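Pectate lyase (Paenibacillus sp. 0602, PDB 5GT5) cleaves polygalacturonate chains by elimination and probably, with calcium as cofactor, also depolymerises pectins of varying methyl esterification. Local coordinates at residues 130-138 with 148-156; 170-180 with 240-251. The protein carries 1 engineered substitution. All blocks are in the same frame, centred on the assembly; numbering follows the deposited sequence.

Contacts 1 and 2 are neighbours, their centres about 8 Å apart, and meet where strands 154-157 and 177-180 lie side by side in one sheet. The Leu156 O to Lys180 N approach of 2.7 Å is a probable hydrogen bond in that strand pair, and at the other end Tyr153 OH probably bonds to Lys171 O at 2.6 Å. Between these lies the likely calcium site: Asp152 of contact 1 comes within about 3 Å, side chain to side chain, of both Asp174 and Asp178 of contact 2. Lys245 of contact 2 has its side chain about 4 Å from that of Arg276, the probable active-site arginine.

Contact 1. Residues 130-138 with 148-156; sequences LEFDELWEW and KNDWDYITL
Tyr153 is the residue on which residues 130-138 close down most tightly. The CB of Phe132 sits over one face of its ring, 3.7 Å from the ring centroid and 22° off the normal, while Leu135 slides past the same ring in the opposite direction, Leu135 CB coming to 3.4 Å from Tyr153 CE1. The phenol runs alongside Asp133, pointing the same way, its OH 3.2 Å from Asp133 CA. With CG swung opposite its own amide nitrogen (chi1 -161°), Leu135 lies between Tyr153 and the start of the Trp151 side chain, with Leu135 CG 3.8 Å from Trp151 CB. This is an inter-wall junction of the parallel beta-helix known for polysaccharide lyase family 1: strand 131-133 belongs to one wall, strand 154-157 to the next, and the two segments run nearly antiparallel as the long loop between them folds back. Further out the backbones part, from 6.8 Å between the CA atoms of Leu135 and Trp151 to 9.2 Å between those of Glu137 and Asn149, and polar groups join in, with the Trp151 rim against Glu137 and Asn149 ND2 over one face. The Trp151 ring presents its edge to Leu135 O, with CE3 3.4 Å away, and its NE1 bonds to Asn78 O. Asn149 ND2 donates to Glu137 OE2 at 2.8 Å, nearly in its own amide plane but from above that of the carboxylate. The backbone N-H groups of Leu81, Thr82 and His83 complete the grip on this buried acid, which is consistent with a charged state. Lys148 and Asp150, flanking Asn149, form the solvent side.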
loop_
_atom_site.group_PDB
_atom_site.type_symbol
_atom_site.label_atom_id
_atom_site.label_comp_id
_atom_site.label_asym_id
_atom_site.label_seq_id
_atom_site.Cartn_x
_atom_site.Cartn_y
_atom_site.Cartn_z
ATOM N N LEU A 130 -3.428 5.802 -23.147
ATOM C CA LEU A 130 -4.820 5.724 -23.572
ATOM C C LEU A 130 -5.432 7.106 -23.605
ATOM O O LEU A 130 -5.101 7.978 -22.768
ATOM C CB LEU A 130 -5.620 4.854 -22.630
ATOM C CG LEU A 130 -5.178 3.406 -22.686
ATOM C CD1 LEU A 130 -5.712 2.710 -21.466
ATOM C CD2 LEU A 130 -5.748 2.781 -23.952
ATOM N N GLU A 131 -6.305 7.334 -24.583
ATOM C CA GLU A 131 -7.080 8.565 -24.679
ATOM C C GLU A 131 -8.528 8.262 -24.307
ATOM O O GLU A 131 -9.080 7.230 -24.692
ATOM C CB GLU A 131 -6.985 9.183 -26.078
ATOM C CG GLU A 131 -7.881 10.436 -26.216
ATOM C CD GLU A 131 -7.549 11.281 -27.421
ATOM O OE1 GLU A 131 -6.695 10.901 -28.247
ATOM O OE2 GLU A 131 -8.180 12.351 -27.564
ATOM N N PHE A 132 -9.118 9.155 -23.525
ATOM C CA PHE A 132 -10.451 9.016 -22.995
ATOM C C PHE A 132 -11.316 10.128 -23.571
ATOM O O PHE A 132 -10.954 11.315 -23.499
ATOM C CB PHE A 132 -10.404 9.110 -21.469
ATOM C CG PHE A 132 -9.618 8.004 -20.839
ATOM C CD1 PHE A 132 -8.239 8.082 -20.722
ATOM C CD2 PHE A 132 -10.266 6.875 -20.380
ATOM C CE1 PHE A 132 -7.512 6.993 -20.148
ATOM C CE2 PHE A 132 -9.576 5.841 -19.781
ATOM C CZ PHE A 132 -8.197 5.878 -19.687
ATOM N N ASP A 133 -12.447 9.750 -24.171
ATOM C CA ASP A 133 -13.250 10.733 -24.901
ATOM C C ASP A 133 -14.723 10.359 -24.896
ATOM O O ASP A 133 -15.091 9.199 -24.608
ATOM C CB ASP A 133 -12.749 10.880 -26.361
ATOM C CG ASP A 133 -13.117 12.212 -27.001
ATOM O OD1 ASP A 133 -13.718 13.091 -26.351
ATOM O OD2 ASP A 133 -12.797 12.356 -28.211
ATOM N N GLU A 134 -15.555 11.353 -25.227
ATOM C CA GLU A 134 -16.998 11.188 -25.440
ATOM C C GLU A 134 -17.732 10.671 -24.209
ATOM O O GLU A 134 -18.382 9.620 -24.216
ATOM C CB GLU A 134 -17.265 10.361 -26.719
ATOM C CG GLU A 134 -16.621 11.014 -27.940
ATOM C CD GLU A 134 -16.979 10.365 -29.281
ATOM O OE1 GLU A 134 -17.818 9.439 -29.339
ATOM O OE2 GLU A 134 -16.357 10.803 -30.272
ATOM N N LEU A 135 -17.564 11.436 -23.137
ATOM C CA LEU A 135 -18.202 11.162 -21.852
ATOM C C LEU A 135 -18.742 12.469 -21.257
ATOM O O LEU A 135 -18.841 12.603 -20.026
ATOM C CB LEU A 135 -17.229 10.468 -20.877
ATOM C CG LEU A 135 -17.890 9.740 -19.693
ATOM C CD1 LEU A 135 -18.737 8.550 -20.155
ATOM C CD2 LEU A 135 -16.845 9.255 -18.720
ATOM N N TRP A 136 -19.122 13.413 -22.127
ATOM C CA TRP A 136 -19.748 14.667 -21.699
ATOM C C TRP A 136 -21.054 14.853 -22.451
ATOM O O TRP A 136 -21.147 14.488 -23.624
ATOM C CB TRP A 136 -18.826 15.871 -21.954
ATOM C CG TRP A 136 -19.471 17.227 -21.640
ATOM C CD1 TRP A 136 -19.447 17.901 -20.443
ATOM C CD2 TRP A 136 -20.242 18.031 -22.543
ATOM N NE1 TRP A 136 -20.150 19.087 -20.559
ATOM C CE2 TRP A 136 -20.649 19.189 -21.831
ATOM C CE3 TRP A 136 -20.627 17.880 -23.892
ATOM C CZ2 TRP A 136 -21.425 20.185 -22.426
ATOM C CZ3 TRP A 136 -21.384 18.873 -24.486
ATOM C CH2 TRP A 136 -21.790 19.996 -23.757
ATOM N N GLU A 137 -22.058 15.429 -21.790
ATOM C CA GLU A 137 -23.260 15.946 -22.457
ATOM C C GLU A 137 -23.727 17.163 -21.694
ATOM O O GLU A 137 -23.307 17.397 -20.576
ATOM C CB GLU A 137 -24.358 14.882 -22.567
ATOM C CG GLU A 137 -24.994 14.518 -21.219
ATOM C CD GLU A 137 -26.199 13.616 -21.385
ATOM O OE1 GLU A 137 -26.421 13.104 -22.517
ATOM O OE2 GLU A 137 -26.919 13.421 -20.383
ATOM N N TRP A 138 -24.559 17.962 -22.353
ATOM C CA TRP A 138 -25.134 19.170 -21.776
ATOM C C TRP A 138 -26.062 18.841 -20.602
ATOM O O TRP A 138 -26.809 17.862 -20.628
ATOM C CB TRP A 138 -25.881 19.875 -22.919
ATOM C CG TRP A 138 -26.675 21.108 -22.536
ATOM C CD1 TRP A 138 -28.004 21.156 -22.217
ATOM C CD2 TRP A 138 -26.194 22.465 -22.474
ATOM N NE1 TRP A 138 -28.382 22.458 -21.966
ATOM C CE2 TRP A 138 -27.293 23.281 -22.120
ATOM C CE3 TRP A 138 -24.951 23.063 -22.704
ATOM C CZ2 TRP A 138 -27.185 24.667 -21.958
ATOM C CZ3 TRP A 138 -24.834 24.468 -22.570
ATOM C CH2 TRP A 138 -25.952 25.248 -22.186
ATOM N N LYS A 148 -26.192 15.293 -11.929
ATOM C CA LYS A 148 -27.010 14.104 -12.118
ATOM C C LYS A 148 -26.240 12.886 -12.635
ATOM O O LYS A 148 -26.222 11.833 -11.987
ATOM C CB LYS A 148 -28.200 14.371 -13.040
ATOM C CG LYS A 148 -29.176 13.200 -13.067
ATOM C CD LYS A 148 -30.404 13.511 -13.867
ATOM C CE LYS A 148 -31.423 12.390 -13.715
ATOM N NZ LYS A 148 -31.910 12.321 -12.303
ATOM N N ASN A 149 -25.593 13.026 -13.790
ATOM C CA ASN A 149 -25.085 11.827 -14.471
ATOM C C ASN A 149 -23.950 11.118 -13.741
ATOM O O ASN A 149 -23.817 9.882 -13.817
ATOM C CB ASN A 149 -24.609 12.165 -15.883
ATOM C CG ASN A 149 -25.741 12.589 -16.796
ATOM O OD1 ASN A 149 -26.821 13.006 -16.325
ATOM N ND2 ASN A 149 -25.508 12.489 -18.103
ATOM N N ASP A 150 -23.113 11.895 -13.068
ATOM C CA ASP A 150 -21.982 11.354 -12.299
ATOM C C ASP A 150 -21.029 10.555 -13.178
ATOM O O ASP A 150 -20.489 9.540 -12.746
ATOM C CB ASP A 150 -22.463 10.501 -11.109
ATOM C CG ASP A 150 -23.289 11.286 -10.105
ATOM O OD1 ASP A 150 -23.134 12.524 -9.985
ATOM O OD2 ASP A 150 -24.105 10.650 -9.412
ATOM N N TRP A 151 -20.842 10.979 -14.430
ATOM C CA TRP A 151 -19.871 10.331 -15.307
ATOM C C TRP A 151 -18.484 10.930 -15.157
ATOM O O TRP A 151 -18.314 12.143 -15.385
ATOM C CB TRP A 151 -20.270 10.504 -16.776
ATOM C CG TRP A 151 -21.614 9.991 -17.234
ATOM C CD1 TRP A 151 -22.419 9.033 -16.645
ATOM C CD2 TRP A 151 -22.286 10.412 -18.422
ATOM N NE1 TRP A 151 -23.554 8.837 -17.420
ATOM C CE2 TRP A 151 -23.496 9.679 -18.500
ATOM C CE3 TRP A 151 -21.990 11.345 -19.423
ATOM C CZ2 TRP A 151 -24.392 9.832 -19.566
ATOM C CZ3 TRP A 151 -22.883 11.508 -20.469
ATOM C CH2 TRP A 151 -24.083 10.773 -20.517
ATOM N N ASP A 152 -17.497 10.117 -14.778
ATOM C CA ASP A 152 -16.107 10.541 -14.613
ATOM C C ASP A 152 -15.257 9.585 -15.409
ATOM O O ASP A 152 -15.594 8.399 -15.487
ATOM C CB ASP A 152 -15.702 10.442 -13.132
ATOM C CG ASP A 152 -16.776 10.972 -12.205
ATOM O OD1 ASP A 152 -16.829 12.182 -12.007
ATOM O OD2 ASP A 152 -17.561 10.163 -11.662
ATOM N N TYR A 153 -14.153 10.014 -16.015
ATOM C CA TYR A 153 -13.371 9.047 -16.776
ATOM C C TYR A 153 -12.749 7.967 -15.888
ATOM O O TYR A 153 -12.825 6.794 -16.199
ATOM C CB TYR A 153 -12.285 9.726 -17.601
ATOM C CG TYR A 153 -12.785 10.408 -18.827
ATOM C CD1 TYR A 153 -13.374 9.659 -19.859
ATOM C CD2 TYR A 153 -12.616 11.767 -19.007
ATOM C CE1 TYR A 153 -13.816 10.291 -21.008
ATOM C CE2 TYR A 153 -13.054 12.403 -20.164
ATOM C CZ TYR A 153 -13.633 11.644 -21.150
ATOM O OH TYR A 153 -14.087 12.291 -22.287
ATOM N N ILE A 154 -12.094 8.373 -14.809
ATOM C CA ILE A 154 -11.474 7.397 -13.894
ATOM C C ILE A 154 -11.759 7.842 -12.474
ATOM O O ILE A 154 -11.541 9.019 -12.126
ATOM C CB ILE A 154 -9.953 7.294 -14.087
ATOM C CG1 ILE A 154 -9.633 6.850 -15.514
ATOM C CG2 ILE A 154 -9.348 6.311 -13.076
ATOM C CD1 ILE A 154 -8.120 6.820 -15.826
ATOM N N THR A 155 -12.254 6.915 -11.653
ATOM C CA THR A 155 -12.448 7.126 -10.208
ATOM C C THR A 155 -11.667 6.052 -9.518
ATOM O O THR A 155 -11.761 4.858 -9.874
ATOM C CB THR A 155 -13.912 7.048 -9.805
ATOM O OG1 THR A 155 -14.648 8.039 -10.550
ATOM C CG2 THR A 155 -14.099 7.380 -8.355
ATOM N N LEU A 156 -10.882 6.454 -8.533
ATOM C CA LEU A 156 -10.121 5.510 -7.730
ATOM C C LEU A 156 -10.734 5.480 -6.332
ATOM O O LEU A 156 -10.904 6.521 -5.698
ATOM C CB LEU A 156 -8.667 5.944 -7.648
ATOM C CG LEU A 156 -8.022 6.343 -8.984
ATOM C CD1 LEU A 156 -6.617 6.854 -8.719
ATOM C CD2 LEU A 156 -7.991 5.159 -9.933
#

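Contact 2. Residues 170-180 with 240-251; sequences NKAYDGLVDSK and SGSQKKGHLVGA
Lys171 bends at its second and third torsions to bring NZ to Ser240 O (2.8 Å) and Ser242 O (2.9 Å), donating to both; a water that also bonds Gln243 OE1 and Lys244 N accepts a third bond from it. Ala172 is clasped by the Gln243 amide: Ala172 N gives a straight bond to Gln243 OE1 at 2.9 Å, and Gln243 NE2 returns a longer one to Ala172 O while also holding Lys245 O in its amide plane. Asp174 has two deposited conformers, and its salt bridge to Lys245 NZ, seen in one, is doubtful. Leu176 N then bonds to Gly246 O at 3.0 Å, but Val177 N is buried without a partner. Val177 O instead receives His247 ND1 on a lone pair, 2.8 Å away in the ring plane. Asp178 OD1 is met by Leu248 N (2.9 Å, N-H...O 166°) from above the carboxylate, which limits the rotation of a probable calcium ligand. At Ser179 a true bridge appears, with Ser179 N to Leu248 O and Gly250 N to Ser179 O in parallel pattern. Such strand-to-strand stacking of successive coils, with aspartates on and just before the strand, is typical of the calcium-binding cleft of pectate lyase beta-helices.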
loop_
_atom_site.group_PDB
_atom_site.type_symbol
_atom_site.label_atom_id
_atom_site.label_comp_id
_atom_site.label_asym_id
_atom_site.label_seq_id
_atom_site.Cartn_x
_atom_site.Cartn_y
_atom_site.Cartn_z
ATOM N N ASN A 170 -10.432 14.221 -22.500
ATOM C CA ASN A 170 -11.218 15.274 -23.135
ATOM C C ASN A 170 -12.332 15.714 -22.184
ATOM O O ASN A 170 -12.210 15.509 -20.981
ATOM C CB ASN A 170 -11.761 14.752 -24.469
ATOM C CG ASN A 170 -10.667 14.501 -25.486
ATOM O OD1 ASN A 170 -10.285 15.418 -26.238
ATOM N ND2 ASN A 170 -10.157 13.266 -25.534
ATOM N N LYS A 171 -13.438 16.245 -22.681
ATOM C CA LYS A 171 -14.495 16.717 -21.788
ATOM C C LYS A 171 -15.161 15.555 -21.067
ATOM O O LYS A 171 -15.381 14.477 -21.638
ATOM C CB LYS A 171 -15.570 17.459 -22.596
ATOM C CG LYS A 171 -15.162 18.826 -23.114
ATOM C CD LYS A 171 -15.624 19.907 -22.199
ATOM C CE LYS A 171 -17.167 20.107 -22.263
ATOM N NZ LYS A 171 -17.430 21.054 -21.134
ATOM N N ALA A 172 -15.503 15.778 -19.805
ATOM C CA ALA A 172 -16.332 14.845 -19.063
ATOM C C ALA A 172 -17.449 15.604 -18.376
ATOM O O ALA A 172 -17.279 16.750 -17.960
ATOM C CB ALA A 172 -15.499 14.075 -18.007
ATOM N N TYR A 173 -18.581 14.931 -18.236
ATOM C CA TYR A 173 -19.718 15.484 -17.527
ATOM C C TYR A 173 -19.318 15.941 -16.132
ATOM O O TYR A 173 -19.632 17.069 -15.732
ATOM C CB TYR A 173 -20.848 14.447 -17.492
ATOM C CG TYR A 173 -22.130 14.884 -16.826
ATOM C CD1 TYR A 173 -22.232 14.881 -15.438
ATOM C CD2 TYR A 173 -23.236 15.298 -17.571
ATOM C CE1 TYR A 173 -23.396 15.271 -14.795
ATOM C CE2 TYR A 173 -24.438 15.655 -16.925
ATOM C CZ TYR A 173 -24.494 15.663 -15.541
ATOM O OH TYR A 173 -25.651 16.001 -14.882
ATOM N N ASP A 174 -18.639 15.067 -15.396
ATOM C CA ASP A 174 -18.158 15.396 -14.055
ATOM C C ASP A 174 -16.630 15.427 -14.074
ATOM O O ASP A 174 -16.035 16.242 -14.774
ATOM C CB ASP A 174 -18.752 14.373 -13.058
ATOM C CG ASP A 174 -18.653 14.774 -11.604
ATOM O OD1 ASP A 174 -18.234 15.897 -11.286
ATOM O OD2 ASP A 174 -19.083 13.944 -10.760
ATOM N N GLY A 175 -15.976 14.547 -13.340
ATOM C CA GLY A 175 -14.528 14.651 -13.198
ATOM C C GLY A 175 -13.701 13.883 -14.211
ATOM O O GLY A 175 -14.172 12.975 -14.916
ATOM N N LEU A 176 -12.426 14.233 -14.256
ATOM C CA LEU A 176 -11.487 13.570 -15.155
ATOM C C LEU A 176 -10.843 12.392 -14.449
ATOM O O LEU A 176 -11.052 11.248 -14.863
ATOM C CB LEU A 176 -10.440 14.561 -15.639
ATOM C CG LEU A 176 -11.018 15.781 -16.350
ATOM C CD1 LEU A 176 -9.874 16.747 -16.753
ATOM C CD2 LEU A 176 -11.835 15.356 -17.562
ATOM N N VAL A 177 -10.042 12.640 -13.415
ATOM C CA VAL A 177 -9.548 11.539 -12.585
ATOM C C VAL A 177 -9.760 11.968 -11.143
ATOM O O VAL A 177 -9.199 12.981 -10.697
ATOM C CB VAL A 177 -8.052 11.189 -12.799
ATOM C CG1 VAL A 177 -7.663 10.011 -11.904
ATOM C CG2 VAL A 177 -7.762 10.855 -14.281
ATOM N N ASP A 178 -10.603 11.228 -10.422
ATOM C CA ASP A 178 -10.958 11.502 -9.032
ATOM C C ASP A 178 -10.408 10.408 -8.167
ATOM O O ASP A 178 -10.294 9.237 -8.591
ATOM C CB ASP A 178 -12.457 11.551 -8.872
ATOM C CG ASP A 178 -13.094 12.737 -9.590
ATOM O OD1 ASP A 178 -12.397 13.711 -9.929
ATOM O OD2 ASP A 178 -14.334 12.693 -9.811
ATOM N N SER A 179 -10.059 10.765 -6.942
ATOM C CA SER A 179 -9.462 9.806 -6.023
ATOM C C SER A 179 -10.194 9.918 -4.706
ATOM O O SER A 179 -10.257 11.021 -4.137
ATOM C CB SER A 179 -7.974 10.087 -5.892
ATOM O OG SER A 179 -7.352 9.044 -5.160
ATOM N N LYS A 180 -10.736 8.814 -4.202
ATOM C CA LYS A 180 -11.704 8.836 -3.126
ATOM C C LYS A 180 -11.477 7.703 -2.117
ATOM O O LYS A 180 -10.735 6.724 -2.376
ATOM C CB LYS A 180 -13.122 8.663 -3.717
ATOM C CG LYS A 180 -13.577 9.705 -4.727
ATOM C CD LYS A 180 -15.002 9.352 -5.153
ATOM C CE LYS A 180 -15.554 10.341 -6.165
ATOM N NZ LYS A 180 -16.960 9.963 -6.533
ATOM N N SER A 240 -18.896 26.459 -23.415
ATOM C CA SER A 240 -18.993 25.043 -23.035
ATOM C C SER A 240 -17.741 24.275 -23.387
ATOM O O SER A 240 -17.634 23.126 -22.992
ATOM C CB SER A 240 -20.165 24.360 -23.742
ATOM O OG SER A 240 -21.397 24.970 -23.429
ATOM N N GLY A 241 -16.805 24.875 -24.110
ATOM C CA GLY A 241 -15.628 24.140 -24.553
ATOM C C GLY A 241 -14.694 23.735 -23.445
ATOM O O GLY A 241 -14.111 22.650 -23.496
ATOM N N SER A 242 -14.508 24.593 -22.457
ATOM C CA SER A 242 -13.626 24.243 -21.333
ATOM C C SER A 242 -14.226 23.197 -20.401
ATOM O O SER A 242 -15.444 23.030 -20.315
ATOM C CB SER A 242 -13.230 25.500 -20.548
ATOM O OG SER A 242 -14.353 26.269 -20.186
ATOM N N GLN A 243 -13.341 22.445 -19.754
ATOM C CA GLN A 243 -13.775 21.360 -18.858
ATOM C C GLN A 243 -14.054 21.924 -17.472
ATOM O O GLN A 243 -13.236 22.651 -16.923
ATOM C CB GLN A 243 -12.653 20.314 -18.801
ATOM C CG GLN A 243 -12.805 19.275 -17.684
ATOM C CD GLN A 243 -14.052 18.428 -17.828
ATOM O OE1 GLN A 243 -14.664 18.385 -18.915
ATOM N NE2 GLN A 243 -14.432 17.734 -16.758
ATOM N N LYS A 244 -15.206 21.624 -16.892
ATOM C CA LYS A 244 -15.592 22.268 -15.616
ATOM C C LYS A 244 -14.790 21.764 -14.424
ATOM O O LYS A 244 -14.412 22.543 -13.559
ATOM C CB LYS A 244 -17.089 22.062 -15.361
ATOM C CG LYS A 244 -17.664 22.748 -14.132
ATOM C CD LYS A 244 -17.604 24.252 -14.292
ATOM C CE LYS A 244 -18.660 24.756 -15.269
ATOM N NZ LYS A 244 -18.683 26.257 -15.353
ATOM N N LYS A 245 -14.520 20.469 -14.361
ATOM C CA LYS A 245 -13.889 19.858 -13.168
ATOM C C LYS A 245 -12.690 18.991 -13.534
ATOM O O LYS A 245 -12.777 18.157 -14.440
ATOM C CB LYS A 245 -14.909 18.970 -12.405
ATOM C CG LYS A 245 -16.066 19.718 -11.763
ATOM C CD LYS A 245 -17.221 18.776 -11.489
ATOM C CE LYS A 245 -18.447 19.496 -10.953
ATOM N NZ LYS A 245 -19.681 18.686 -11.187
ATOM N N GLY A 246 -11.579 19.151 -12.816
ATOM C CA GLY A 246 -10.399 18.340 -13.028
ATOM C C GLY A 246 -10.303 17.106 -12.143
ATOM O O GLY A 246 -10.824 16.046 -12.480
ATOM N N HIS A 247 -9.609 17.233 -11.010
ATOM C CA HIS A 247 -9.368 16.147 -10.065
ATOM C C HIS A 247 -10.030 16.427 -8.705
ATOM O O HIS A 247 -9.662 17.392 -8.026
ATOM C CB HIS A 247 -7.864 16.036 -9.759
ATOM C CG HIS A 247 -6.989 15.741 -10.946
ATOM N ND1 HIS A 247 -7.139 14.628 -11.725
ATOM C CD2 HIS A 247 -5.891 16.396 -11.409
ATOM C CE1 HIS A 247 -6.199 14.626 -12.675
ATOM N NE2 HIS A 247 -5.438 15.687 -12.498
ATOM N N LEU A 248 -10.994 15.621 -8.314
ATOM C CA LEU A 248 -11.561 15.651 -6.963
ATOM C C LEU A 248 -10.813 14.633 -6.134
ATOM O O LEU A 248 -10.898 13.432 -6.405
ATOM C CB LEU A 248 -13.054 15.320 -7.003
ATOM C CG LEU A 248 -13.757 15.410 -5.643
ATOM C CD1 LEU A 248 -13.713 16.836 -5.061
ATOM C CD2 LEU A 248 -15.194 14.916 -5.811
ATOM N N VAL A 249 -10.038 15.109 -5.167
ATOM C CA VAL A 249 -9.236 14.224 -4.312
ATOM C C VAL A 249 -9.797 14.339 -2.892
ATOM O O VAL A 249 -9.443 15.259 -2.142
ATOM C CB VAL A 249 -7.738 14.582 -4.372
ATOM C CG1 VAL A 249 -6.919 13.567 -3.595
ATOM C CG2 VAL A 249 -7.273 14.647 -5.841
ATOM N N GLY A 250 -10.712 13.432 -2.552
ATOM C CA GLY A 250 -11.462 13.465 -1.305
ATOM C C GLY A 250 -12.806 14.057 -1.600
ATOM O O GLY A 250 -12.942 15.285 -1.799
ATOM N N ALA A 251 -13.818 13.207 -1.638
ATOM C CA ALA A 251 -15.127 13.660 -2.116
ATOM C C ALA A 251 -16.126 14.051 -1.048
ATOM O O ALA A 251 -17.133 14.658 -1.357
ATOM C CB ALA A 251 -15.742 12.620 -3.024
HETATM O O HOH W 1 -16.966 19.877 -18.532
HETATM O O HOH W 2 -16.931 18.833 -15.295
#